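Local structure of chromosome partition protein Smc (Pyrococcus furiosus, 5XNS) at residues A[28-33]-A[374-379]; A[139-144]-A[327-332]; A[81-86]-A[101-106]; A[188-193]-A[226-231]. The protein is probably required for chromosome condensation and partitioning, and binds ATP in a head domain built from both ends of its chain. One frame throughout, in Å; residues are numbered along the deposited sequence.

Contact 1: A[28-33]-A[374-379]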
loop_
_atom_site.group_PDB
_atom_site.type_symbol
_atom_site.label_atom_id
_atom_site.label_comp_id
_atom_site.label_asym_id
_atom_site.label_seq_id
_atom_site.Cartn_x
_atom_site.Cartn_y
_atom_site.Cartn_z
ATOM N N PHE A 28 11.991 -6.165 -0.531
ATOM C CA PHE A 28 11.751 -5.613 0.802
ATOM C C PHE A 28 12.740 -4.470 1.069
ATOM O O PHE A 28 13.944 -4.703 1.235
ATOM C CB PHE A 28 11.856 -6.737 1.837
ATOM C CG PHE A 28 11.590 -6.322 3.278
ATOM C CD1 PHE A 28 11.713 -7.264 4.297
ATOM C CD2 PHE A 28 11.235 -5.017 3.623
ATOM C CE1 PHE A 28 11.491 -6.930 5.622
ATOM C CE2 PHE A 28 11.015 -4.669 4.957
ATOM C CZ PHE A 28 11.145 -5.635 5.961
ATOM N N THR A 29 12.230 -3.236 1.126
ATOM C CA THR A 29 13.012 -2.081 1.569
ATOM C C THR A 29 12.576 -1.656 2.968
ATOM O O THR A 29 11.375 -1.540 3.233
ATOM C CB THR A 29 12.841 -0.892 0.616
ATOM O OG1 THR A 29 13.032 -1.317 -0.740
ATOM C CG2 THR A 29 13.839 0.227 0.959
ATOM N N ALA A 30 13.539 -1.396 3.853
ATOM C CA ALA A 30 13.270 -0.760 5.142
ATOM C C ALA A 30 13.762 0.683 5.099
ATOM O O ALA A 30 14.883 0.944 4.641
ATOM C CB ALA A 30 13.937 -1.511 6.306
ATOM N N ILE A 31 12.909 1.618 5.536
ATOM C CA ILE A 31 13.244 3.041 5.632
ATOM C C ILE A 31 13.458 3.356 7.109
ATOM O O ILE A 31 12.502 3.361 7.893
ATOM C CB ILE A 31 12.137 3.941 5.059
ATOM C CG1 ILE A 31 11.630 3.465 3.697
ATOM C CG2 ILE A 31 12.640 5.378 4.967
ATOM C CD1 ILE A 31 12.687 3.446 2.644
ATOM N N VAL A 32 14.696 3.622 7.519
ATOM C CA VAL A 32 15.026 3.635 8.940
ATOM C C VAL A 32 15.697 4.948 9.312
ATOM O O VAL A 32 16.166 5.701 8.458
ATOM C CB VAL A 32 15.917 2.446 9.342
ATOM C CG1 VAL A 32 15.364 1.154 8.726
ATOM C CG2 VAL A 32 17.360 2.698 8.895
ATOM N N GLY A 33 15.748 5.192 10.612
ATOM C CA GLY A 33 16.311 6.409 11.165
ATOM C C GLY A 33 15.622 6.763 12.465
ATOM O O GLY A 33 14.640 6.140 12.876
ATOM N N ASP A 374 15.957 -6.487 1.976
ATOM C CA ASP A 374 16.972 -6.511 0.932
ATOM C C ASP A 374 17.785 -5.224 0.936
ATOM O O ASP A 374 19.015 -5.262 0.830
ATOM C CB ASP A 374 16.326 -6.742 -0.433
ATOM C CG ASP A 374 15.482 -8.011 -0.462
ATOM O OD1 ASP A 374 16.068 -9.119 -0.370
ATOM O OD2 ASP A 374 14.234 -7.909 -0.563
ATOM N N LYS A 375 17.128 -4.078 1.070
ATOM C CA LYS A 375 17.837 -2.811 1.104
ATOM C C LYS A 375 17.302 -1.961 2.242
ATOM O O LYS A 375 16.159 -2.120 2.685
ATOM C CB LYS A 375 17.736 -2.076 -0.237
ATOM C CG LYS A 375 18.609 -2.724 -1.316
ATOM C CD LYS A 375 18.228 -2.267 -2.723
ATOM C CE LYS A 375 19.331 -2.613 -3.730
ATOM N NZ LYS A 375 18.969 -2.204 -5.115
ATOM N N ILE A 376 18.167 -1.093 2.749
ATOM C CA ILE A 376 17.846 -0.220 3.866
ATOM C C ILE A 376 18.203 1.193 3.456
ATOM O O ILE A 376 19.303 1.436 2.952
ATOM C CB ILE A 376 18.592 -0.628 5.149
ATOM C CG1 ILE A 376 18.198 -2.061 5.548
ATOM C CG2 ILE A 376 18.292 0.349 6.263
ATOM C CD1 ILE A 376 19.015 -2.614 6.690
ATOM N N ILE A 377 17.248 2.104 3.619
ATOM C CA ILE A 377 17.417 3.517 3.319
ATOM C C ILE A 377 17.449 4.198 4.673
ATOM O O ILE A 377 16.460 4.149 5.411
ATOM C CB ILE A 377 16.283 4.076 2.442
ATOM C CG1 ILE A 377 16.046 3.215 1.196
ATOM C CG2 ILE A 377 16.605 5.491 1.995
ATOM C CD1 ILE A 377 17.275 3.046 0.338
ATOM N N GLY A 378 18.597 4.778 5.025
ATOM C CA GLY A 378 18.746 5.453 6.293
ATOM C C GLY A 378 18.475 6.928 6.096
ATOM O O GLY A 378 18.948 7.529 5.132
ATOM N N VAL A 379 17.691 7.500 6.996
ATOM C CA VAL A 379 17.272 8.892 6.910
ATOM C C VAL A 379 17.747 9.595 8.165
ATOM O O VAL A 379 17.579 9.074 9.277
ATOM C CB VAL A 379 15.744 9.034 6.768
ATOM C CG1 VAL A 379 15.353 10.509 6.524
ATOM C CG2 VAL A 379 15.222 8.139 5.664
#
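Ile-31 and Ile-377 lie side by side and point the same way off the sheet, with Ile-31 CD1 3.7 Å from Ile-377 CB. In Ile-31 the CG1 branch stands beside its own backbone N (chi1 -47°) and a second bend brings CD1 against its neighbour. Thr-29 slants across the same residue, its CG2 3.7 Å from Ile-377 CG1, and Ile-31 turns its other branch to Val-379, CG2 to CG2 at 3.8 Å. The reverse surface carries Val-32 and Ile-376, whose CG2 methyls meet at 3.6 Å; there Val-32 also packs on Leu-46, and Ile-376 on Phe-42, of the Segregation and condensation protein A chain. These are two parallel strands in the core of the ABC-type ATPase head, and strand 28-32 runs directly into the P-loop, which binds ATP. Ile-31 and Val-379 both rest on Lys-39 and Ile-42 of the helix that follows it. Backbone bonds alternate between the strands from Lys-375 N to Val-379 N. At the start of the ladder Asp-374 OD2 receives Phe-28 N at 2.8 Å through its anti lone pair, while Phe-28 O takes Lys-375 N at 3.2 Å and, weakly, Asp-374 N.

Contact 2: A[139-144]-A[327-332]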
loop_
_atom_site.group_PDB
_atom_site.type_symbol
_atom_site.label_atom_id
_atom_site.label_comp_id
_atom_site.label_asym_id
_atom_site.label_seq_id
_atom_site.Cartn_x
_atom_site.Cartn_y
_atom_site.Cartn_z
ATOM N N GLY A 139 -5.406 2.347 -0.421
ATOM C CA GLY A 139 -6.123 1.111 -0.217
ATOM C C GLY A 139 -5.604 0.313 0.969
ATOM O O GLY A 139 -4.757 0.758 1.750
ATOM N N TYR A 140 -6.146 -0.900 1.102
ATOM C CA TYR A 140 -5.827 -1.730 2.261
ATOM C C TYR A 140 -4.332 -2.023 2.350
ATOM O O TYR A 140 -3.824 -2.288 3.437
ATOM C CB TYR A 140 -6.614 -3.040 2.190
ATOM C CG TYR A 140 -5.919 -4.059 1.333
ATOM C CD1 TYR A 140 -5.119 -5.045 1.904
ATOM C CD2 TYR A 140 -6.023 -4.011 -0.062
ATOM C CE1 TYR A 140 -4.450 -5.970 1.110
ATOM C CE2 TYR A 140 -5.370 -4.924 -0.851
ATOM C CZ TYR A 140 -4.574 -5.898 -0.259
ATOM O OH TYR A 140 -3.917 -6.809 -1.054
ATOM N N ASN A 141 -3.616 -2.007 1.214
ATOM C CA ASN A 141 -2.183 -2.311 1.192
ATOM C C ASN A 141 -1.319 -1.182 1.750
ATOM O O ASN A 141 -0.105 -1.361 1.905
ATOM C CB ASN A 141 -1.728 -2.615 -0.236
ATOM C CG ASN A 141 -2.032 -1.475 -1.193
ATOM O OD1 ASN A 141 -3.168 -1.034 -1.288
ATOM N ND2 ASN A 141 -1.015 -0.990 -1.889
ATOM N N ILE A 142 -1.887 -0.021 2.026
ATOM C CA ILE A 142 -1.141 1.084 2.617
ATOM C C ILE A 142 -1.576 1.179 4.070
ATOM O O ILE A 142 -2.765 1.360 4.371
ATOM C CB ILE A 142 -1.367 2.389 1.848
ATOM C CG1 ILE A 142 -0.759 2.229 0.442
ATOM C CG2 ILE A 142 -0.779 3.611 2.624
ATOM C CD1 ILE A 142 -1.131 3.336 -0.535
ATOM N N VAL A 143 -0.631 0.959 4.971
ATOM C CA VAL A 143 -0.966 0.934 6.386
ATOM C C VAL A 143 0.010 1.883 7.065
ATOM O O VAL A 143 1.060 1.459 7.563
ATOM C CB VAL A 143 -0.904 -0.497 6.970
ATOM C CG1 VAL A 143 -1.344 -0.508 8.428
ATOM C CG2 VAL A 143 -1.782 -1.460 6.173
ATOM N N LEU A 144 -0.316 3.174 7.056
ATOM C CA LEU A 144 0.500 4.181 7.709
ATOM C C LEU A 144 -0.035 4.438 9.117
ATOM O O LEU A 144 -0.910 3.724 9.616
ATOM C CB LEU A 144 0.537 5.451 6.860
ATOM C CG LEU A 144 1.189 5.224 5.489
ATOM C CD1 LEU A 144 1.183 6.500 4.643
ATOM C CD2 LEU A 144 2.619 4.696 5.659
ATOM N N ALA A 327 -0.991 -7.364 -4.123
ATOM C CA ALA A 327 -0.934 -6.020 -4.682
ATOM C C ALA A 327 0.477 -5.716 -5.193
ATOM O O ALA A 327 1.447 -6.374 -4.800
ATOM C CB ALA A 327 -1.346 -4.998 -3.626
ATOM N N PRO A 328 0.624 -4.732 -6.086
ATOM C CA PRO A 328 1.982 -4.377 -6.537
ATOM C C PRO A 328 2.936 -4.002 -5.399
ATOM O O PRO A 328 4.089 -4.458 -5.403
ATOM C CB PRO A 328 1.727 -3.208 -7.501
ATOM C CG PRO A 328 0.359 -3.539 -8.107
ATOM C CD PRO A 328 -0.424 -4.089 -6.910
ATOM N N PHE A 329 2.504 -3.200 -4.425
ATOM C CA PHE A 329 3.365 -2.892 -3.289
ATOM C C PHE A 329 2.530 -2.727 -2.024
ATOM O O PHE A 329 1.324 -2.486 -2.080
ATOM C CB PHE A 329 4.209 -1.634 -3.523
ATOM C CG PHE A 329 3.412 -0.351 -3.536
ATOM C CD1 PHE A 329 3.205 0.362 -2.379
ATOM C CD2 PHE A 329 2.902 0.145 -4.711
ATOM C CE1 PHE A 329 2.466 1.533 -2.389
ATOM C CE2 PHE A 329 2.181 1.335 -4.729
ATOM C CZ PHE A 329 1.966 2.021 -3.565
ATOM N N TYR A 330 3.207 -2.854 -0.881
ATOM C CA TYR A 330 2.657 -2.611 0.449
ATOM C C TYR A 330 3.553 -1.593 1.143
ATOM O O TYR A 330 4.781 -1.633 1.004
ATOM C CB TYR A 330 2.562 -3.934 1.284
ATOM C CG TYR A 330 1.566 -4.885 0.664
ATOM C CD1 TYR A 330 0.254 -4.938 1.120
ATOM C CD2 TYR A 330 1.919 -5.681 -0.439
ATOM C CE1 TYR A 330 -0.676 -5.768 0.516
ATOM C CE2 TYR A 330 0.998 -6.499 -1.051
ATOM C CZ TYR A 330 -0.300 -6.551 -0.566
ATOM O OH TYR A 330 -1.231 -7.367 -1.186
ATOM N N LEU A 331 2.945 -0.683 1.891
ATOM C CA LEU A 331 3.677 0.401 2.538
ATOM C C LEU A 331 3.208 0.474 3.985
ATOM O O LEU A 331 2.043 0.796 4.250
ATOM C CB LEU A 331 3.451 1.717 1.795
ATOM C CG LEU A 331 3.901 3.036 2.420
ATOM C CD1 LEU A 331 5.423 3.057 2.516
ATOM C CD2 LEU A 331 3.383 4.243 1.609
ATOM N N PHE A 332 4.117 0.177 4.920
ATOM C CA PHE A 332 3.799 0.080 6.339
ATOM C C PHE A 332 4.569 1.131 7.135
ATOM O O PHE A 332 5.740 1.412 6.851
ATOM C CB PHE A 332 4.139 -1.312 6.881
ATOM C CG PHE A 332 3.368 -2.454 6.217
ATOM C CD1 PHE A 332 2.147 -2.232 5.588
ATOM C CD2 PHE A 332 3.855 -3.757 6.274
ATOM C CE1 PHE A 332 1.428 -3.297 5.002
ATOM C CE2 PHE A 332 3.161 -4.825 5.689
ATOM C CZ PHE A 332 1.942 -4.597 5.057
#
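Asn-141 and Phe-329 are joined by a side-chain bond: ND2 donates to Phe-329 O at 2.8 Å, with the acceptor close to the amide plane and the N-H angle 159°. CG set between its own backbone N and carbonyl carbon (chi1 57°) directs the amide there. The other end of the amide is satisfied too, since OD1 bonds to Ser-136 OG. Asn-141 CB lies obliquely against the Tyr-330 ring, 3.3 Å from CD1. The backbone O of Asn-141 accepts Leu-331 N at 3.1 Å, and Leu-331 O in turn takes Val-143 N at 2.8 Å, so the strands pair in parallel just after the type I turn that Ile-142 N closes onto Gly-139 O. The hydroxyls of Tyr-140 and Tyr-330 lie 2.7 Å apart and Ala-327 N points at Tyr-330 OH, but the place of that oxygen is doubtful. At the far end of the pairing, Val-143 CB packs on Phe-332 CD1 at 3.8 Å. Strand 142-143 lies at one edge of the mixed sheet in the ATPase head; strand 329-333, whose sequence fits the Walker B strand of this family, separates it from strand 359-363. Helix 39-49 packs on Ile-142 and Leu-331, while helix 307-324 touches Tyr-140, Tyr-330 and Phe-332.

Contact 3: A[81-86]-A[101-106]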
loop_
_atom_site.group_PDB
_atom_site.type_symbol
_atom_site.label_atom_id
_atom_site.label_comp_id
_atom_site.label_asym_id
_atom_site.label_seq_id
_atom_site.Cartn_x
_atom_site.Cartn_y
_atom_site.Cartn_z
ATOM N N GLU A 81 7.106 19.175 -4.360
ATOM C CA GLU A 81 7.041 18.292 -5.514
ATOM C C GLU A 81 7.445 16.873 -5.142
ATOM O O GLU A 81 8.424 16.669 -4.422
ATOM C CB GLU A 81 7.942 18.787 -6.633
ATOM C CG GLU A 81 7.873 17.915 -7.870
ATOM C CD GLU A 81 8.868 18.354 -8.918
ATOM O OE1 GLU A 81 10.093 18.297 -8.631
ATOM O OE2 GLU A 81 8.416 18.767 -10.011
ATOM N N VAL A 82 6.696 15.893 -5.647
ATOM C CA VAL A 82 7.056 14.485 -5.515
ATOM C C VAL A 82 6.856 13.791 -6.858
ATOM O O VAL A 82 5.815 13.959 -7.507
ATOM C CB VAL A 82 6.232 13.780 -4.421
ATOM C CG1 VAL A 82 6.578 12.293 -4.408
ATOM C CG2 VAL A 82 6.466 14.426 -3.032
ATOM N N ALA A 83 7.839 13.003 -7.271
ATOM C CA ALA A 83 7.725 12.170 -8.461
ATOM C C ALA A 83 7.980 10.711 -8.093
ATOM O O ALA A 83 8.939 10.402 -7.379
ATOM C CB ALA A 83 8.710 12.619 -9.536
ATOM N N ILE A 84 7.135 9.812 -8.586
ATOM C CA ILE A 84 7.286 8.385 -8.336
ATOM C C ILE A 84 7.495 7.672 -9.666
ATOM O O ILE A 84 6.789 7.946 -10.645
ATOM C CB ILE A 84 6.073 7.816 -7.574
ATOM C CG1 ILE A 84 6.304 6.351 -7.191
ATOM C CG2 ILE A 84 4.764 7.983 -8.386
ATOM C CD1 ILE A 84 5.325 5.863 -6.114
ATOM N N TYR A 85 8.453 6.745 -9.694
ATOM C CA TYR A 85 8.844 6.037 -10.908
ATOM C C TYR A 85 8.494 4.558 -10.764
ATOM O O TYR A 85 9.015 3.874 -9.869
ATOM C CB TYR A 85 10.340 6.211 -11.187
ATOM C CG TYR A 85 10.753 7.634 -11.491
ATOM C CD1 TYR A 85 10.677 8.622 -10.518
ATOM C CD2 TYR A 85 11.218 7.995 -12.760
ATOM C CE1 TYR A 85 11.043 9.925 -10.801
ATOM C CE2 TYR A 85 11.596 9.312 -13.044
ATOM C CZ TYR A 85 11.501 10.265 -12.059
ATOM O OH TYR A 85 11.865 11.575 -12.302
ATOM N N PHE A 86 7.616 4.072 -11.636
ATOM C CA PHE A 86 7.197 2.674 -11.653
ATOM C C PHE A 86 7.885 1.949 -12.806
ATOM O O PHE A 86 7.909 2.454 -13.935
ATOM C CB PHE A 86 5.681 2.534 -11.825
ATOM C CG PHE A 86 4.854 3.040 -10.658
ATOM C CD1 PHE A 86 4.665 2.262 -9.531
ATOM C CD2 PHE A 86 4.210 4.268 -10.723
ATOM C CE1 PHE A 86 3.882 2.716 -8.462
ATOM C CE2 PHE A 86 3.423 4.718 -9.657
ATOM C CZ PHE A 86 3.261 3.932 -8.529
ATOM N N VAL A 101 5.990 7.525 -14.957
ATOM C CA VAL A 101 6.348 8.550 -13.986
ATOM C C VAL A 101 5.104 9.368 -13.660
ATOM O O VAL A 101 4.443 9.905 -14.558
ATOM C CB VAL A 101 7.486 9.445 -14.499
ATOM C CG1 VAL A 101 7.934 10.416 -13.406
ATOM C CG2 VAL A 101 8.649 8.578 -14.950
ATOM N N ILE A 102 4.767 9.438 -12.381
ATOM C CA ILE A 102 3.724 10.325 -11.890
ATOM C C ILE A 102 4.396 11.393 -11.045
ATOM O O ILE A 102 5.252 11.085 -10.204
ATOM C CB ILE A 102 2.654 9.563 -11.094
ATOM C CG1 ILE A 102 1.964 8.562 -12.023
ATOM C CG2 ILE A 102 1.636 10.546 -10.505
ATOM C CD1 ILE A 102 1.105 7.532 -11.321
ATOM N N ARG A 103 4.046 12.646 -11.303
ATOM C CA ARG A 103 4.633 13.790 -10.628
ATOM C C ARG A 103 3.501 14.681 -10.146
ATOM O O ARG A 103 2.547 14.914 -10.889
ATOM C CB ARG A 103 5.573 14.542 -11.574
ATOM C CG ARG A 103 6.155 15.852 -11.045
ATOM C CD ARG A 103 7.213 16.410 -12.022
ATOM N NE ARG A 103 8.466 15.653 -11.946
ATOM C CZ ARG A 103 8.879 14.751 -12.842
ATOM N NH1 ARG A 103 8.155 14.483 -13.934
ATOM N NH2 ARG A 103 10.033 14.115 -12.652
ATOM N N ARG A 104 3.572 15.131 -8.892
ATOM C CA ARG A 104 2.617 16.093 -8.360
ATOM C C ARG A 104 3.361 17.264 -7.727
ATOM O O ARG A 104 4.371 17.071 -7.041
ATOM C CB ARG A 104 1.675 15.461 -7.329
ATOM C CG ARG A 104 0.685 16.434 -6.717
ATOM C CD ARG A 104 -0.137 15.773 -5.621
ATOM N NE ARG A 104 -1.048 16.714 -4.972
ATOM C CZ ARG A 104 -1.880 16.404 -3.977
ATOM N NH1 ARG A 104 -1.931 15.161 -3.502
ATOM N NH2 ARG A 104 -2.663 17.344 -3.458
ATOM N N ARG A 105 2.862 18.477 -7.972
ATOM C CA ARG A 105 3.291 19.680 -7.258
ATOM C C ARG A 105 2.104 20.320 -6.562
ATOM O O ARG A 105 1.012 20.397 -7.133
ATOM C CB ARG A 105 3.876 20.744 -8.180
ATOM C CG ARG A 105 5.169 20.414 -8.802
ATOM C CD ARG A 105 5.615 21.599 -9.652
ATOM N NE ARG A 105 6.881 21.295 -10.292
ATOM C CZ ARG A 105 7.492 22.103 -11.141
ATOM N NH1 ARG A 105 8.643 21.728 -11.675
ATOM N NH2 ARG A 105 6.939 23.270 -11.456
ATOM N N VAL A 106 2.329 20.834 -5.355
ATOM C CA VAL A 106 1.341 21.656 -4.679
ATOM C C VAL A 106 1.979 23.008 -4.358
ATOM O O VAL A 106 3.176 23.092 -4.063
ATOM C CB VAL A 106 0.788 20.942 -3.420
ATOM C CG1 VAL A 106 1.876 20.731 -2.385
ATOM C CG2 VAL A 106 -0.384 21.706 -2.833
#
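A single carboxylate oxygen, Glu-81 OE2, gathers two arginines from the facing strand. Arg-105 NE donates to it at 3.0 Å, nearly straight (167°) and within the guanidinium plane, yet it meets the carboxylate from well above that group's own plane, 51° out of it. A weak second bond comes from Arg-105 NH1. Arg-103 adds a long salt bridge, its NE 3.7 Å from the same OE2, and this concentration of positive charge probably keeps the buried carboxylate ionised. A bend at chi3 (-75°) turns the Arg-103 guanidinium so that one face lies over Ala-83 CB and NH2 comes within 3.2 Å of Tyr-85 OH. The Tyr-85 ring offers a face to Val-101, whose CG1 sits 3.9 Å from the ring centroid in a CH-pi contact.

Strands 80-87 and 99-106 form a beta hairpin within the antiparallel sheet of the ATPase head, and Val-82/Arg-104 and Ile-84/Ile-102 are its hydrogen-bonded pairs. On the surface opposite the salt bridges, Ile-84 and Ile-102 lie side by side, with Ile-84 CG2 3.8 Å from Ile-102 CB, and Ile-102 CD1 touches the edge of the Phe-86 ring, 4.0 Å from CE2. Here Val-82 and Ile-84 pack on Val-49 of helix 39-49, and Arg-104 reaches out to the carbonyls of Phe-48 and Gly-52 with NH1 and to Ser-112 OG with NH2.

Contact 4: A[188-193]-A[226-231]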
loop_
_atom_site.group_PDB
_atom_site.type_symbol
_atom_site.label_atom_id
_atom_site.label_comp_id
_atom_site.label_asym_id
_atom_site.label_seq_id
_atom_site.Cartn_x
_atom_site.Cartn_y
_atom_site.Cartn_z
ATOM N N GLU A 188 -40.716 -2.085 -22.263
ATOM C CA GLU A 188 -41.276 -0.944 -22.978
ATOM C C GLU A 188 -41.899 -1.372 -24.296
ATOM O O GLU A 188 -42.998 -0.913 -24.656
ATOM C CB GLU A 188 -40.192 0.089 -23.235
ATOM C CG GLU A 188 -39.638 0.700 -21.971
ATOM C CD GLU A 188 -38.397 1.537 -22.243
ATOM O OE1 GLU A 188 -37.816 1.401 -23.344
ATOM O OE2 GLU A 188 -38.007 2.333 -21.367
ATOM N N ASN A 189 -41.205 -2.246 -25.030
ATOM C CA ASN A 189 -41.743 -2.731 -26.293
ATOM C C ASN A 189 -42.958 -3.612 -26.062
ATOM O O ASN A 189 -43.927 -3.540 -26.820
ATOM C CB ASN A 189 -40.656 -3.460 -27.081
ATOM C CG ASN A 189 -39.552 -2.517 -27.525
ATOM O OD1 ASN A 189 -39.789 -1.318 -27.695
ATOM N ND2 ASN A 189 -38.341 -3.039 -27.683
ATOM N N LEU A 190 -42.957 -4.411 -24.994
ATOM C CA LEU A 190 -44.134 -5.219 -24.704
ATOM C C LEU A 190 -45.350 -4.340 -24.440
ATOM O O LEU A 190 -46.428 -4.570 -24.998
ATOM C CB LEU A 190 -43.873 -6.127 -23.513
ATOM C CG LEU A 190 -43.293 -7.491 -23.830
ATOM C CD1 LEU A 190 -42.962 -8.205 -22.526
ATOM C CD2 LEU A 190 -44.300 -8.281 -24.639
ATOM N N ALA A 191 -45.198 -3.330 -23.575
ATOM C CA ALA A 191 -46.320 -2.442 -23.290
ATOM C C ALA A 191 -46.799 -1.736 -24.552
ATOM O O ALA A 191 -48.004 -1.546 -24.752
ATOM C CB ALA A 191 -45.922 -1.419 -22.227
ATOM N N ARG A 192 -45.868 -1.333 -25.415
ATOM C CA ARG A 192 -46.270 -0.695 -26.661
ATOM C C ARG A 192 -47.098 -1.647 -27.511
ATOM O O ARG A 192 -48.184 -1.289 -27.980
ATOM C CB ARG A 192 -45.036 -0.215 -27.416
ATOM C CG ARG A 192 -45.313 0.241 -28.807
ATOM C CD ARG A 192 -44.007 0.483 -29.543
ATOM N NE ARG A 192 -44.239 1.132 -30.826
ATOM C CZ ARG A 192 -44.351 0.478 -31.979
ATOM N NH1 ARG A 192 -44.251 -0.849 -32.001
ATOM N NH2 ARG A 192 -44.566 1.145 -33.106
ATOM N N VAL A 193 -46.622 -2.884 -27.686
ATOM C CA VAL A 193 -47.357 -3.851 -28.494
ATOM C C VAL A 193 -48.690 -4.173 -27.836
ATOM O O VAL A 193 -49.714 -4.298 -28.515
ATOM C CB VAL A 193 -46.503 -5.112 -28.727
ATOM C CG1 VAL A 193 -47.335 -6.224 -29.297
ATOM C CG2 VAL A 193 -45.358 -4.799 -29.679
ATOM N N LYS A 226 -42.159 -12.887 -29.823
ATOM C CA LYS A 226 -40.709 -12.730 -29.789
ATOM C C LYS A 226 -40.274 -11.928 -28.562
ATOM O O LYS A 226 -39.313 -12.291 -27.875
ATOM C CB LYS A 226 -40.212 -12.049 -31.064
ATOM C CG LYS A 226 -40.306 -12.890 -32.332
ATOM C CD LYS A 226 -39.524 -12.223 -33.480
ATOM C CE LYS A 226 -40.091 -12.592 -34.858
ATOM N NZ LYS A 226 -39.989 -11.469 -35.855
ATOM N N LEU A 227 -40.972 -10.825 -28.280
ATOM C CA LEU A 227 -40.623 -10.009 -27.126
ATOM C C LEU A 227 -40.724 -10.801 -25.822
ATOM O O LEU A 227 -39.858 -10.676 -24.953
ATOM C CB LEU A 227 -41.512 -8.769 -27.081
ATOM C CG LEU A 227 -41.186 -7.709 -28.133
ATOM C CD1 LEU A 227 -42.234 -6.606 -28.105
ATOM C CD2 LEU A 227 -39.807 -7.115 -27.888
ATOM N N GLU A 228 -41.767 -11.629 -25.670
ATOM C CA GLU A 228 -41.915 -12.429 -24.449
ATOM C C GLU A 228 -40.782 -13.442 -24.297
ATOM O O GLU A 228 -40.244 -13.612 -23.197
ATOM C CB GLU A 228 -43.270 -13.153 -24.421
ATOM C CG GLU A 228 -44.521 -12.261 -24.256
ATOM C CD GLU A 228 -44.770 -11.801 -22.807
ATOM O OE1 GLU A 228 -45.928 -11.889 -22.332
ATOM O OE2 GLU A 228 -43.798 -11.370 -22.141
ATOM N N ALA A 229 -40.401 -14.128 -25.379
ATOM C CA ALA A 229 -39.256 -15.035 -25.292
ATOM C C ALA A 229 -37.985 -14.266 -24.949
ATOM O O ALA A 229 -37.193 -14.700 -24.107
ATOM C CB ALA A 229 -39.073 -15.813 -26.595
ATOM N N GLU A 230 -37.775 -13.113 -25.603
ATOM C CA GLU A 230 -36.610 -12.288 -25.295
ATOM C C GLU A 230 -36.608 -11.870 -23.830
ATOM O O GLU A 230 -35.565 -11.905 -23.165
ATOM C CB GLU A 230 -36.583 -11.061 -26.201
ATOM C CG GLU A 230 -35.440 -10.114 -25.916
ATOM C CD GLU A 230 -35.609 -8.741 -26.575
ATOM O OE1 GLU A 230 -34.759 -7.856 -26.295
ATOM O OE2 GLU A 230 -36.580 -8.549 -27.359
ATOM N N LYS A 231 -37.771 -11.486 -23.307
ATOM C CA LYS A 231 -37.855 -11.106 -21.903
ATOM C C LYS A 231 -37.447 -12.267 -21.011
ATOM O O LYS A 231 -36.653 -12.099 -20.074
ATOM C CB LYS A 231 -39.275 -10.636 -21.583
ATOM C CG LYS A 231 -39.668 -10.633 -20.102
ATOM C CD LYS A 231 -41.133 -10.264 -19.976
ATOM C CE LYS A 231 -41.679 -10.523 -18.589
ATOM N NZ LYS A 231 -43.040 -9.915 -18.455
#
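Leu-190 leans away from the usual staggered value (chi1 -90°) while Leu-227 holds CG beside its own backbone N (chi1 -73°), and with both chains extended beyond CG the two leucines slide past each other in opposite directions. They pair two antiparallel helices of the arm that leaves the ATPase head, consistent with the coiled coil predicted here. The local helix axes approach to 9.9 Å, with their N-to-C directions 155° apart. In the whole protein this arm runs on to the hinge; here an engineered linker joins its two helices.

Leu-190 CD2 lies 3.7 Å from Leu-227 CB, and each of these two residues buries far more surface than any other residue of the contact. Leu-227 pushes its CD1 methyl between residues one helical turn apart: Asn-189 CB is 3.7 Å from it, and Val-193 CG2 reaches toward it tip to tip at 3.9 Å. Nothing polar is bonded between the two segments, so their grip is apolar, with charged chains lying along its border. Glu-228, bent at chi2, crosses Leu-190 at about a right angle and bonds its OE1 to Arg-224 in a salt bridge on its own helix. Lys-231 also crosses Leu-190 at roughly a right angle, so the alkyl part of the lysine serves as an apolar wall, while NZ makes a long, weak ion pair with Glu-187 of the other helix. Leu-190 CD1 faces both, 3.3 Å from Glu-228 OE2 and 3.8 Å from Lys-231 CD.

Overall arrangement
From the N terminus, residues 28-33 open contact 1, which closes only at 374-379 and so encloses the other three. Contact 3 comes first inside it, a short hairpin between 81-86 and 101-106 that is complete before contact 2 begins. Contact 2 opens at 139-144 and waits for 327-332; within its loop the chain runs out along the arm and returns, closing contact 4. None of the loops cross. Contacts 1 and 2 lie in the same mixed sheet, centres about 16 Å apart, and each ties the N-terminal part of the head to the C-terminal part. Contact 3 belongs to the antiparallel sheet, and contact 4 lies about 50 Å from contact 2, centre to centre.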